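Local coordinates for membrane-bound lytic murein transglycosylase A (Burkholderia pseudomallei, PDB 6QK4), which probably cleaves the beta-1,4 bond between N-acetylmuramic acid and N-acetylglucosamine in peptidoglycan, forming a 1,6-anhydro bond in the muramic acid product, at residues A142-S147 / P237-F242; D159-A164 / S227-L232; R196-W201 / Q216-W221. One frame throughout, in Å; residues are numbered along the deposited sequence.

Interaction 1 (A142-S147 / P237-F242)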
ATOM      1  N   ALA A 142      21.662 -12.829  13.028  1.00 29.60           N
ATOM      2  CA  ALA A 142      22.289 -14.126  12.880  1.00 31.85           C
ATOM      3  C   ALA A 142      22.566 -14.746  14.237  1.00 33.63           C
ATOM      4  O   ALA A 142      22.457 -15.965  14.385  1.00 32.95           O
ATOM      5  CB  ALA A 142      23.571 -13.987  12.069  1.00 34.96           C
ATOM      6  N   GLN A 143      22.875 -13.916  15.237  1.00 33.33           N
ATOM      7  CA  GLN A 143      23.188 -14.436  16.565  1.00 35.64           C
ATOM      8  C   GLN A 143      21.925 -14.576  17.393  1.00 36.99           C
ATOM      9  O   GLN A 143      21.809 -15.515  18.177  1.00 37.73           O
ATOM     10  CB  GLN A 143      24.187 -13.530  17.277  1.00 37.22           C
ATOM     11  CG  GLN A 143      25.658 -13.774  16.815  1.00 41.20           C
ATOM     12  CD  GLN A 143      25.887 -13.523  15.329  1.00 39.87           C
ATOM     13  OE1 GLN A 143      26.367 -14.413  14.597  1.00 37.70           O
ATOM     14  NE2 GLN A 143      25.593 -12.299  14.875  1.00 40.02           N
ATOM     15  N   LEU A 144      20.975 -13.651  17.208  1.00 36.59           N
ATOM     16  CA  LEU A 144      19.671 -13.792  17.832  1.00 36.81           C
ATOM     17  C   LEU A 144      19.046 -15.145  17.491  1.00 38.38           C
ATOM     18  O   LEU A 144      18.559 -15.863  18.381  1.00 34.69           O
ATOM     19  CB  LEU A 144      18.776 -12.636  17.365  1.00 35.25           C
ATOM     20  CG  LEU A 144      17.463 -12.412  18.053  1.00 45.68           C
ATOM     21  CD1 LEU A 144      17.691 -12.166  19.508  1.00 48.09           C
ATOM     22  CD2 LEU A 144      16.865 -11.181  17.377  1.00 47.11           C
ATOM     23  N   MET A 145      19.066 -15.513  16.199  1.00 38.52           N
ATOM     24  CA  MET A 145      18.496 -16.784  15.776  1.00 36.57           C
ATOM     25  C   MET A 145      19.272 -17.979  16.310  1.00 40.75           C
ATOM     26  O   MET A 145      18.700 -19.067  16.386  1.00 42.47           O
ATOM     27  CB  MET A 145      18.412 -16.878  14.247  1.00 37.84           C
ATOM     28  CG  MET A 145      17.433 -15.859  13.568  1.00 44.09           C
ATOM     29  SD  MET A 145      15.755 -16.432  13.813  1.00 49.82           S
ATOM     30  CE  MET A 145      15.869 -18.134  13.252  1.00 51.65           C
ATOM     31  N   ARG A 146      20.551 -17.803  16.692  1.00 31.54           N
ATOM     32  CA  ARG A 146      21.371 -18.915  17.127  1.00 33.81           C
ATOM     33  C   ARG A 146      21.473 -19.031  18.632  1.00 38.07           C
ATOM     34  O   ARG A 146      21.850 -20.098  19.133  1.00 41.73           O
ATOM     35  CB  ARG A 146      22.783 -18.786  16.524  1.00 34.84           C
ATOM     36  CG  ARG A 146      22.773 -18.967  14.998  1.00 36.66           C
ATOM     37  CD  ARG A 146      24.094 -18.746  14.292  1.00 32.93           C
ATOM     38  NE  ARG A 146      24.119 -19.360  12.960  1.00 30.66           N
ATOM     39  CZ  ARG A 146      23.540 -18.811  11.878  1.00 30.79           C
ATOM     40  NH1 ARG A 146      22.932 -17.608  11.943  1.00 32.10           N
ATOM     41  NH2 ARG A 146      23.627 -19.456  10.715  1.00 34.18           N
ATOM     42  N   SER A 147      21.171 -17.966  19.359  1.00 37.70           N
ATOM     43  CA  SER A 147      21.314 -17.971  20.825  1.00 43.72           C
ATOM     44  C   SER A 147      20.332 -18.916  21.538  1.00 44.12           C
ATOM     45  O   SER A 147      20.608 -19.345  22.669  1.00 47.38           O
ATOM     46  CB  SER A 147      21.134 -16.539  21.354  1.00 41.91           C
ATOM     47  OG  SER A 147      19.785 -16.121  21.213  1.00 39.94           O
ATOM     48  N   PRO A 237      21.451  -7.386   9.648  1.00 42.24           N
ATOM     49  CA  PRO A 237      21.452  -7.571  11.108  1.00 43.04           C
ATOM     50  C   PRO A 237      20.138  -7.200  11.766  1.00 41.64           C
ATOM     51  O   PRO A 237      19.857  -7.681  12.877  1.00 37.86           O
ATOM     52  CB  PRO A 237      22.606  -6.676  11.592  1.00 45.78           C
ATOM     53  CG  PRO A 237      22.845  -5.711  10.504  1.00 45.50           C
ATOM     54  CD  PRO A 237      22.399  -6.349   9.195  1.00 43.46           C
ATOM     55  N   ARG A 238      19.305  -6.386  11.119  1.00 40.01           N
ATOM     56  CA  ARG A 238      18.050  -6.012  11.748  1.00 39.97           C
ATOM     57  C   ARG A 238      17.085  -7.197  11.807  1.00 36.92           C
ATOM     58  O   ARG A 238      17.043  -8.030  10.890  1.00 38.38           O
ATOM     59  CB  ARG A 238      17.418  -4.846  10.989  1.00 40.86           C
ATOM     60  CG  ARG A 238      16.292  -4.205  11.740  1.00 45.85           C
ATOM     61  CD  ARG A 238      15.819  -3.003  10.972  1.00 50.92           C
ATOM     62  NE  ARG A 238      14.845  -2.213  11.715  1.00 56.07           N
ATOM     63  CZ  ARG A 238      15.118  -1.473  12.794  1.00 60.74           C
ATOM     64  NH1 ARG A 238      16.354  -1.427  13.303  1.00 62.73           N
ATOM     65  NH2 ARG A 238      14.145  -0.785  13.383  1.00 61.44           N
ATOM     66  N   PHE A 239      16.333  -7.267  12.906  1.00 32.36           N
ATOM     67  CA  PHE A 239      15.334  -8.306  13.186  1.00 31.59           C
ATOM     68  C   PHE A 239      14.082  -7.684  13.800  1.00 36.92           C
ATOM     69  O   PHE A 239      14.153  -7.042  14.855  1.00 38.49           O
ATOM     70  CB  PHE A 239      15.878  -9.397  14.134  1.00 30.89           C
ATOM     71  CG  PHE A 239      15.106 -10.674  14.050  1.00 31.72           C
ATOM     72  CD1 PHE A 239      15.413 -11.611  13.056  1.00 30.47           C
ATOM     73  CD2 PHE A 239      14.027 -10.903  14.886  1.00 32.47           C
ATOM     74  CE1 PHE A 239      14.670 -12.794  12.961  1.00 28.70           C
ATOM     75  CE2 PHE A 239      13.258 -12.062  14.787  1.00 34.05           C
ATOM     76  CZ  PHE A 239      13.576 -12.999  13.804  1.00 31.52           C
ATOM     77  N   VAL A 240      12.916  -7.950  13.205  1.00 34.71           N
ATOM     78  CA  VAL A 240      11.670  -7.329  13.628  1.00 35.27           C
ATOM     79  C   VAL A 240      10.758  -8.382  14.230  1.00 30.93           C
ATOM     80  O   VAL A 240      10.632  -9.486  13.694  1.00 29.98           O
ATOM     81  CB  VAL A 240      11.013  -6.625  12.427  1.00 34.30           C
ATOM     82  CG1 VAL A 240       9.592  -6.123  12.751  1.00 35.83           C
ATOM     83  CG2 VAL A 240      11.943  -5.525  11.894  1.00 32.87           C
ATOM     84  N   PHE A 241      10.123  -8.034  15.351  1.00 31.25           N
ATOM     85  CA  PHE A 241       9.188  -8.876  16.069  1.00 32.20           C
ATOM     86  C   PHE A 241       7.771  -8.405  15.796  1.00 32.98           C
ATOM     87  O   PHE A 241       7.553  -7.307  15.289  1.00 35.28           O
ATOM     88  CB  PHE A 241       9.453  -8.828  17.563  1.00 31.71           C
ATOM     89  CG  PHE A 241      10.842  -9.257  17.921  1.00 32.78           C
ATOM     90  CD1 PHE A 241      11.131 -10.601  18.038  1.00 36.08           C
ATOM     91  CD2 PHE A 241      11.849  -8.317  18.071  1.00 37.18           C
ATOM     92  CE1 PHE A 241      12.432 -11.026  18.368  1.00 39.02           C
ATOM     93  CE2 PHE A 241      13.134  -8.712  18.391  1.00 40.33           C
ATOM     94  CZ  PHE A 241      13.427 -10.071  18.544  1.00 41.56           C
ATOM     95  N   PHE A 242       6.817  -9.247  16.152  1.00 33.54           N
ATOM     96  CA  PHE A 242       5.419  -9.011  15.804  1.00 34.31           C
ATOM     97  C   PHE A 242       4.511  -9.218  17.007  1.00 35.15           C
ATOM     98  O   PHE A 242       4.835  -9.938  17.957  1.00 33.76           O
ATOM     99  CB  PHE A 242       4.963  -9.954  14.681  1.00 33.84           C
ATOM    100  CG  PHE A 242       5.696  -9.729  13.406  1.00 30.98           C
ATOM    101  CD1 PHE A 242       5.287  -8.707  12.545  1.00 27.58           C
ATOM    102  CD2 PHE A 242       6.799 -10.492  13.068  1.00 29.97           C
ATOM    103  CE1 PHE A 242       6.000  -8.467  11.336  1.00 27.93           C
ATOM    104  CE2 PHE A 242       7.516 -10.275  11.868  1.00 28.43           C
ATOM    105  CZ  PHE A 242       7.119  -9.268  11.012  1.00 29.61           C
TER

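Interaction 2 (D159-A164 / S227-L232)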
ATOM      1  N   ASP A 159       5.158 -19.923   5.081  1.00 34.71           N
ATOM      2  CA  ASP A 159       5.404 -20.675   3.858  1.00 40.26           C
ATOM      3  C   ASP A 159       6.785 -20.459   3.280  1.00 40.26           C
ATOM      4  O   ASP A 159       7.299 -21.313   2.543  1.00 38.57           O
ATOM      5  CB  ASP A 159       4.420 -20.133   2.796  1.00 47.80           C
ATOM      6  CG  ASP A 159       3.698 -21.184   2.138  1.00 54.23           C
ATOM      7  OD1 ASP A 159       3.949 -22.342   2.526  1.00 64.57           O
ATOM      8  OD2 ASP A 159       2.921 -20.880   1.235  1.00 47.41           O
ATOM      9  N   ASP A 160       7.371 -19.295   3.551  1.00 36.97           N
ATOM     10  CA  ASP A 160       8.467 -18.825   2.741  1.00 36.18           C
ATOM     11  C   ASP A 160       9.334 -17.907   3.601  1.00 34.50           C
ATOM     12  O   ASP A 160       8.790 -17.002   4.259  1.00 34.17           O
ATOM     13  CB  ASP A 160       7.915 -18.067   1.534  1.00 44.00           C
ATOM     14  CG  ASP A 160       8.982 -17.712   0.547  1.00 50.68           C
ATOM     15  OD1 ASP A 160       9.817 -16.855   0.871  1.00 49.17           O
ATOM     16  OD2 ASP A 160       8.999 -18.327  -0.538  1.00 54.77           O
ATOM     17  N   PRO A 161      10.656 -18.082   3.600  1.00 33.30           N
ATOM     18  CA  PRO A 161      11.510 -17.270   4.493  1.00 34.68           C
ATOM     19  C   PRO A 161      11.755 -15.891   3.891  1.00 33.33           C
ATOM     20  O   PRO A 161      11.988 -14.933   4.639  1.00 33.93           O
ATOM     21  CB  PRO A 161      12.798 -18.105   4.615  1.00 34.80           C
ATOM     22  CG  PRO A 161      12.864 -18.867   3.338  1.00 36.11           C
ATOM     23  CD  PRO A 161      11.400 -19.172   2.957  1.00 35.34           C
ATOM     24  N   ILE A 162      11.672 -15.789   2.560  1.00 33.28           N
ATOM     25  CA  ILE A 162      11.790 -14.490   1.883  1.00 31.56           C
ATOM     26  C   ILE A 162      10.561 -13.627   2.148  1.00 30.95           C
ATOM     27  O   ILE A 162      10.679 -12.435   2.459  1.00 29.90           O
ATOM     28  CB  ILE A 162      12.017 -14.662   0.362  1.00 35.50           C
ATOM     29  CG1 ILE A 162      13.209 -15.581   0.069  1.00 40.00           C
ATOM     30  CG2 ILE A 162      12.163 -13.287  -0.327  1.00 33.14           C
ATOM     31  CD1 ILE A 162      14.540 -14.977   0.398  1.00 40.51           C
ATOM     32  N   GLU A 163       9.358 -14.211   2.060  1.00 31.22           N
ATOM     33  CA  GLU A 163       8.163 -13.476   2.468  1.00 29.19           C
ATOM     34  C   GLU A 163       8.217 -13.037   3.930  1.00 28.72           C
ATOM     35  O   GLU A 163       7.775 -11.933   4.258  1.00 28.34           O
ATOM     36  CB  GLU A 163       6.910 -14.310   2.223  1.00 30.43           C
ATOM     37  CG  GLU A 163       6.744 -14.693   0.769  1.00 36.63           C
ATOM     38  CD  GLU A 163       5.474 -15.478   0.466  1.00 42.09           C
ATOM     39  OE1 GLU A 163       4.508 -15.407   1.237  1.00 42.72           O
ATOM     40  OE2 GLU A 163       5.454 -16.164  -0.589  1.00 46.46           O
ATOM     41  N   ALA A 164       8.689 -13.911   4.832  1.00 30.66           N
ATOM     42  CA  ALA A 164       8.818 -13.532   6.236  1.00 30.26           C
ATOM     43  C   ALA A 164       9.748 -12.333   6.391  1.00 31.50           C
ATOM     44  O   ALA A 164       9.463 -11.394   7.140  1.00 30.79           O
ATOM     45  CB  ALA A 164       9.364 -14.726   7.048  1.00 30.79           C
ATOM     46  N   SER A 227      20.605 -23.611  -0.556  1.00 55.39           N
ATOM     47  CA  SER A 227      21.605 -23.739   0.495  1.00 54.36           C
ATOM     48  C   SER A 227      22.344 -22.433   0.775  1.00 52.47           C
ATOM     49  O   SER A 227      23.217 -22.406   1.653  1.00 52.50           O
ATOM     50  CB  SER A 227      22.604 -24.835   0.118  1.00 53.48           C
ATOM     51  OG  SER A 227      23.442 -24.449  -0.970  1.00 54.14           O
ATOM     52  N   ARG A 228      22.028 -21.356   0.054  1.00 48.54           N
ATOM     53  CA  ARG A 228      22.587 -20.043   0.349  1.00 44.41           C
ATOM     54  C   ARG A 228      21.580 -19.099   1.005  1.00 41.67           C
ATOM     55  O   ARG A 228      21.944 -17.962   1.361  1.00 37.49           O
ATOM     56  CB  ARG A 228      23.097 -19.403  -0.935  1.00 43.28           C
ATOM     57  CG  ARG A 228      24.369 -20.077  -1.495  1.00 48.64           C
ATOM     58  CD  ARG A 228      25.252 -18.981  -2.047  1.00 49.00           C
ATOM     59  NE  ARG A 228      25.359 -18.980  -3.487  1.00 53.80           N
ATOM     60  CZ  ARG A 228      25.832 -17.947  -4.182  1.00 55.91           C
ATOM     61  NH1 ARG A 228      26.183 -16.815  -3.547  1.00 54.67           N
ATOM     62  NH2 ARG A 228      25.923 -18.045  -5.513  1.00 60.65           N
ATOM     63  N   VAL A 229      20.319 -19.517   1.155  1.00 38.89           N
ATOM     64  CA  VAL A 229      19.296 -18.545   1.549  1.00 38.72           C
ATOM     65  C   VAL A 229      19.539 -18.066   2.973  1.00 37.20           C
ATOM     66  O   VAL A 229      19.455 -16.864   3.263  1.00 34.94           O
ATOM     67  CB  VAL A 229      17.886 -19.139   1.390  1.00 39.23           C
ATOM     68  CG1 VAL A 229      16.820 -18.173   1.953  1.00 38.11           C
ATOM     69  CG2 VAL A 229      17.596 -19.407  -0.060  1.00 40.40           C
ATOM     70  N   ASP A 230      19.840 -18.993   3.889  1.00 38.75           N
ATOM     71  CA  ASP A 230      19.970 -18.582   5.284  1.00 41.07           C
ATOM     72  C   ASP A 230      21.071 -17.544   5.446  1.00 37.47           C
ATOM     73  O   ASP A 230      20.895 -16.540   6.162  1.00 36.21           O
ATOM     74  CB  ASP A 230      20.260 -19.787   6.178  1.00 48.08           C
ATOM     75  CG  ASP A 230      19.004 -20.584   6.521  1.00 55.67           C
ATOM     76  OD1 ASP A 230      17.899 -20.195   6.083  1.00 56.53           O
ATOM     77  OD2 ASP A 230      19.143 -21.608   7.223  1.00 60.81           O
ATOM     78  N   ALA A 231      22.222 -17.790   4.809  1.00 37.86           N
ATOM     79  CA  ALA A 231      23.341 -16.844   4.873  1.00 37.18           C
ATOM     80  C   ALA A 231      22.999 -15.498   4.244  1.00 35.97           C
ATOM     81  O   ALA A 231      23.472 -14.456   4.716  1.00 33.48           O
ATOM     82  CB  ALA A 231      24.585 -17.432   4.200  1.00 38.03           C
ATOM     83  N   LEU A 232      22.187 -15.481   3.186  1.00 35.79           N
ATOM     84  CA  LEU A 232      21.803 -14.187   2.622  1.00 34.53           C
ATOM     85  C   LEU A 232      20.979 -13.389   3.615  1.00 34.27           C
ATOM     86  O   LEU A 232      21.217 -12.189   3.833  1.00 34.33           O
ATOM     87  CB  LEU A 232      21.019 -14.387   1.322  1.00 36.40           C
ATOM     88  CG  LEU A 232      20.391 -13.144   0.636  1.00 40.40           C
ATOM     89  CD1 LEU A 232      21.427 -12.062   0.243  1.00 41.56           C
ATOM     90  CD2 LEU A 232      19.524 -13.593  -0.573  1.00 37.38           C
TER

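Interaction 3 (R196-W201 / Q216-W221)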
ATOM      1  N   ARG A 196      20.068  -3.744   6.337  1.00 44.66           N
ATOM      2  CA  ARG A 196      20.906  -3.873   5.146  1.00 46.23           C
ATOM      3  C   ARG A 196      20.149  -4.694   4.121  1.00 46.90           C
ATOM      4  O   ARG A 196      19.839  -5.864   4.367  1.00 44.78           O
ATOM      5  CB  ARG A 196      22.260  -4.534   5.455  1.00 48.02           C
ATOM      6  CG  ARG A 196      22.989  -3.912   6.612  1.00 54.28           C
ATOM      7  CD  ARG A 196      24.451  -4.286   6.626  1.00 63.19           C
ATOM      8  NE  ARG A 196      25.083  -3.771   7.841  1.00 71.26           N
ATOM      9  CZ  ARG A 196      26.035  -4.398   8.529  1.00 76.67           C
ATOM     10  NH1 ARG A 196      26.498  -5.574   8.112  1.00 78.31           N
ATOM     11  NH2 ARG A 196      26.538  -3.837   9.627  1.00 79.15           N
ATOM     12  N   SER A 197      19.901  -4.107   2.961  1.00 46.02           N
ATOM     13  CA  SER A 197      19.042  -4.749   1.983  1.00 44.91           C
ATOM     14  C   SER A 197      19.719  -5.958   1.322  1.00 40.88           C
ATOM     15  O   SER A 197      20.805  -5.853   0.739  1.00 40.80           O
ATOM     16  CB  SER A 197      18.625  -3.722   0.918  1.00 46.00           C
ATOM     17  OG  SER A 197      18.499  -4.403  -0.306  1.00 45.99           O
ATOM     18  N   ILE A 198      19.038  -7.109   1.356  1.00 37.44           N
ATOM     19  CA  ILE A 198      19.547  -8.277   0.658  1.00 33.78           C
ATOM     20  C   ILE A 198      19.468  -8.118  -0.859  1.00 36.78           C
ATOM     21  O   ILE A 198      20.222  -8.768  -1.583  1.00 37.35           O
ATOM     22  CB  ILE A 198      18.828  -9.544   1.139  1.00 33.44           C
ATOM     23  CG1 ILE A 198      17.303  -9.478   0.831  1.00 33.28           C
ATOM     24  CG2 ILE A 198      19.081  -9.721   2.621  1.00 31.88           C
ATOM     25  CD1 ILE A 198      16.540 -10.804   1.149  1.00 34.97           C
ATOM     26  N   GLY A 199      18.547  -7.296  -1.375  1.00 37.77           N
ATOM     27  CA  GLY A 199      18.566  -7.044  -2.810  1.00 36.09           C
ATOM     28  C   GLY A 199      19.848  -6.352  -3.254  1.00 36.39           C
ATOM     29  O   GLY A 199      20.443  -6.712  -4.269  1.00 39.27           O
ATOM     30  N   LYS A 200      20.238  -5.303  -2.535  1.00 38.56           N
ATOM     31  CA  LYS A 200      21.497  -4.626  -2.808  1.00 42.60           C
ATOM     32  C   LYS A 200      22.688  -5.572  -2.685  1.00 46.43           C
ATOM     33  O   LYS A 200      23.662  -5.479  -3.452  1.00 47.44           O
ATOM     34  CB  LYS A 200      21.647  -3.445  -1.846  1.00 46.74           C
ATOM     35  CG  LYS A 200      22.970  -2.708  -2.002  1.00 52.15           C
ATOM     36  CD  LYS A 200      22.970  -1.435  -1.167  1.00 56.16           C
ATOM     37  CE  LYS A 200      24.309  -0.703  -1.274  1.00 60.58           C
ATOM     38  NZ  LYS A 200      24.171   0.693  -0.714  1.00 62.51           N
ATOM     39  N   TRP A 201      22.631  -6.503  -1.737  1.00 42.79           N
ATOM     40  CA  TRP A 201      23.709  -7.475  -1.642  1.00 42.57           C
ATOM     41  C   TRP A 201      23.773  -8.339  -2.894  1.00 44.78           C
ATOM     42  O   TRP A 201      24.866  -8.573  -3.441  1.00 47.91           O
ATOM     43  CB  TRP A 201      23.535  -8.343  -0.388  1.00 36.83           C
ATOM     44  CG  TRP A 201      24.806  -9.065  -0.048  1.00 37.27           C
ATOM     45  CD1 TRP A 201      25.764  -8.667   0.827  1.00 38.73           C
ATOM     46  CD2 TRP A 201      25.250 -10.275  -0.622  1.00 38.06           C
ATOM     47  NE1 TRP A 201      26.781  -9.581   0.866  1.00 40.95           N
ATOM     48  CE2 TRP A 201      26.502 -10.586  -0.027  1.00 41.38           C
ATOM     49  CE3 TRP A 201      24.705 -11.166  -1.556  1.00 39.03           C
ATOM     50  CZ2 TRP A 201      27.201 -11.711  -0.354  1.00 41.86           C
ATOM     51  CZ3 TRP A 201      25.412 -12.282  -1.891  1.00 39.29           C
ATOM     52  CH2 TRP A 201      26.660 -12.550  -1.299  1.00 40.99           C
ATOM     53  N   GLN A 216      10.138 -10.664  -6.220  1.00 38.40           N
ATOM     54  CA  GLN A 216      10.029 -11.879  -7.025  1.00 40.73           C
ATOM     55  C   GLN A 216      11.383 -12.358  -7.521  1.00 41.86           C
ATOM     56  O   GLN A 216      11.611 -13.569  -7.596  1.00 44.18           O
ATOM     57  CB  GLN A 216       9.078 -11.678  -8.191  1.00 47.82           C
ATOM     58  CG  GLN A 216       7.631 -11.790  -7.758  1.00 51.29           C
ATOM     59  CD  GLN A 216       7.302 -13.111  -7.061  1.00 56.30           C
ATOM     60  OE1 GLN A 216       6.547 -13.132  -6.063  1.00 57.87           O
ATOM     61  NE2 GLN A 216       7.852 -14.226  -7.592  1.00 56.43           N
ATOM     62  N   GLY A 217      12.297 -11.444  -7.868  1.00 35.35           N
ATOM     63  CA  GLY A 217      13.607 -11.892  -8.355  1.00 34.29           C
ATOM     64  C   GLY A 217      14.436 -12.519  -7.247  1.00 38.51           C
ATOM     65  O   GLY A 217      15.186 -13.491  -7.472  1.00 39.79           O
ATOM     66  N   ILE A 218      14.295 -11.988  -6.029  1.00 36.91           N
ATOM     67  CA  ILE A 218      14.990 -12.545  -4.882  1.00 35.32           C
ATOM     68  C   ILE A 218      14.445 -13.934  -4.566  1.00 39.76           C
ATOM     69  O   ILE A 218      15.214 -14.889  -4.349  1.00 39.07           O
ATOM     70  CB  ILE A 218      14.864 -11.580  -3.691  1.00 31.61           C
ATOM     71  CG1 ILE A 218      15.575 -10.241  -4.021  1.00 31.29           C
ATOM     72  CG2 ILE A 218      15.377 -12.273  -2.373  1.00 33.33           C
ATOM     73  CD1 ILE A 218      15.353  -9.166  -2.994  1.00 32.96           C
ATOM     74  N   LYS A 219      13.114 -14.085  -4.581  1.00 40.98           N
ATOM     75  CA  LYS A 219      12.524 -15.416  -4.401  1.00 44.15           C
ATOM     76  C   LYS A 219      13.044 -16.387  -5.447  1.00 47.59           C
ATOM     77  O   LYS A 219      13.244 -17.575  -5.161  1.00 51.83           O
ATOM     78  CB  LYS A 219      10.999 -15.364  -4.494  1.00 42.66           C
ATOM     79  CG  LYS A 219      10.255 -14.808  -3.302  1.00 44.70           C
ATOM     80  CD  LYS A 219       8.767 -15.194  -3.402  1.00 49.07           C
ATOM     81  CE  LYS A 219       7.902 -14.379  -2.476  1.00 48.14           C
ATOM     82  NZ  LYS A 219       6.549 -13.991  -3.030  1.00 44.87           N
ATOM     83  N   ALA A 220      13.250 -15.912  -6.678  1.00 46.50           N
ATOM     84  CA  ALA A 220      13.675 -16.831  -7.721  1.00 47.45           C
ATOM     85  C   ALA A 220      15.107 -17.273  -7.465  1.00 49.32           C
ATOM     86  O   ALA A 220      15.430 -18.471  -7.520  1.00 52.29           O
ATOM     87  CB  ALA A 220      13.528 -16.173  -9.094  1.00 47.11           C
ATOM     88  N   TRP A 221      15.972 -16.308  -7.143  1.00 48.01           N
ATOM     89  CA  TRP A 221      17.351 -16.620  -6.781  1.00 47.97           C
ATOM     90  C   TRP A 221      17.423 -17.587  -5.604  1.00 49.83           C
ATOM     91  O   TRP A 221      18.276 -18.480  -5.582  1.00 51.86           O
ATOM     92  CB  TRP A 221      18.096 -15.331  -6.453  1.00 46.44           C
ATOM     93  CG  TRP A 221      19.542 -15.554  -6.173  1.00 48.53           C
ATOM     94  CD1 TRP A 221      20.589 -15.454  -7.060  1.00 49.17           C
ATOM     95  CD2 TRP A 221      20.119 -15.899  -4.909  1.00 52.96           C
ATOM     96  NE1 TRP A 221      21.784 -15.731  -6.421  1.00 51.47           N
ATOM     97  CE2 TRP A 221      21.521 -16.007  -5.101  1.00 53.09           C
ATOM     98  CE3 TRP A 221      19.587 -16.137  -3.633  1.00 53.71           C
ATOM     99  CZ2 TRP A 221      22.388 -16.332  -4.057  1.00 52.59           C
ATOM    100  CZ3 TRP A 221      20.450 -16.463  -2.599  1.00 54.33           C
ATOM    101  CH2 TRP A 221      21.831 -16.552  -2.818  1.00 51.26           C
TER

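Interaction 1 (A142-S147 / P237-F242)
Leu144 packs against Phe239 and Phe241 and Met145 against Phe239, in an apolar contact between a helix and the loop that runs into a strand, including a Met-aromatic pair, within the MltA-specific insert domain. Helix 141-147 here meets Phe239, in the loop before strand 240-244, and Phe241 within that strand. No hydrogen bond joins the two segments. Leu144 does most of the work with a single methyl group, CD2, which lies 3.8 Å from Phe239 CD2 and serves both aromatic residues. With its CG anti to the backbone N (chi1 -169°), the leucine reaches from the helix toward the two rings. Phe241 meets it from the opposite direction, and Phe239 CD2 lies over one face of the Phe241 ring, displaced toward its rim.

Met145 sits nearer the surface. With CG beside the backbone N and a bend at chi2 (-76°), the sulfur approaches Phe239 obliquely, 4.8 Å from SD to the ring centroid and 53° off the ring normal. Tyr126 of strand 123-126 also touches Met145 and both phenylalanines, while Trp128 meets Phe241 edge-to-face. Within the helix, Arg146 bonds back to the first turn and forms a salt bridge with Asp234; its NH1 lies 3.0 Å from Ala142 O, with that oxygen almost in the guanidinium plane. At the strand end of the contact, Phe241 CZ stands 3.8 Å from Leu144 CD2.

Interaction 2 (D159-A164 / S227-L232)
The first turns of two helices, 161-170 and 229-234, meet here through Pro161, Ile162 and Val229. One methyl group carries the contact on the second helix: Val229 CG1 lies 4.2 Å from Pro161 CG, at the pyrrolidine ring, and Ile162 CD1 comes to the same methyl CG1 of Val229 at 4.2 Å. The proline and the valine both direct their CB toward the facing helix. Ile162 reaches the valine differently, since its CB does not point there and the terminal methyl closes the distance. The backbones remain well separated, with 8.4 Å between Pro161 CA and Val229 CA, and the two segments bury a modest 107 Å² between them. No polar bond crosses the interface.

Both helices belong to the MltA-specific insert domain, and the start of the first is organised by an N-cap. Asp160, immediately before Pro161, turns its carboxylate back over the opening turn. Its OD1 accepts from Glu163 N at 2.9 Å in a fairly straight bond of 159°, reached on the anti side of the carboxylate and 34° out of its plane. Ile162 N also donates to the same Asp160 OD1, but the bond is weak because it is strongly bent. One carboxylate oxygen thus engages two amides that the helix itself cannot bond at its start, in the same turn that supplies Pro161 and Ile162 to the contact. Nearby, helix 215-224 touches both partners, Lys219 packing on Ile162 and Ala222 on Val229, while Arg228 forms a salt bridge with Glu207.

Interaction 3 (R196-W201 / Q216-W221)
Ile198 holds CG1 between the backbone N and the carbonyl carbon (chi1 62°), and an extended chi2 then carries CD1 outward to Ile218. The facing isoleucine adopts a different first torsion, with CG1 beside the backbone N (chi1 -64°) and CG2 anti to that N, and its two branches are thereby divided between two targets. CG2 takes the tip of the neighbouring isoleucine, 4.0 Å from Ile198 CD1, where the side chains meet at a slant. CD1, on the other branch, reaches the backbone of the facing helix and rests 3.9 Å from Gly199 CA.

Glycine at this position presents its bare backbone to the Ile218 methyl CD1, which also lies 4.0 Å from Gly199 N. The two backbones come nearest here, with 6.9 Å between Gly199 CA and Ile218 CA. No hydrogen bond crosses between the segments, and all three touching residues are buried. Leu202 and Leu208 also pack on Ile218, whereas Leu232 and Leu233 of helix 229-234 cover Ile198.

Just before the first helix, Ser197 supplies the N-cap: its OG accepts from Lys200 N at 3.0 Å in a nearly straight bond of 178°. This capping bond spans the turn that bears Ile198 and Gly199, giving Lys200 N, an amide of the first turn, an acceptor. On the other helix, Lys219 turns its ammonium group back to Gln216, with Lys219 NZ 3.2 Å from Gln216 OE1, and forms a salt bridge with Asp326.

The arrangement is a glycine-mediated close approach of two helices, 198-204 and 215-224, in the helical part of the MltA-specific insert domain, with an isoleucine methyl packed directly on the backbone of the facing helix.

All three contacts lie in the MltA-specific insert domain and are nested along the chain: interaction 3 falls inside the loop closed by interaction 2, itself inside that closed by interaction 1. Interactions 2 and 3 are the closest pair, their centres about 10 Å apart. There Leu232 CD2 packs 3.6 Å from Trp221 CZ3, and Glu163 and Lys219 form a long, weak ion pair. Interaction 1 stands about 14 Å from interaction 2, centre to centre, without touching it, although helix 229-234 leads on to strand 240-244. It does touch interaction 3, about 19 Å away between centres, where Pro237 CD meets Arg196 CG at 3.6 Å.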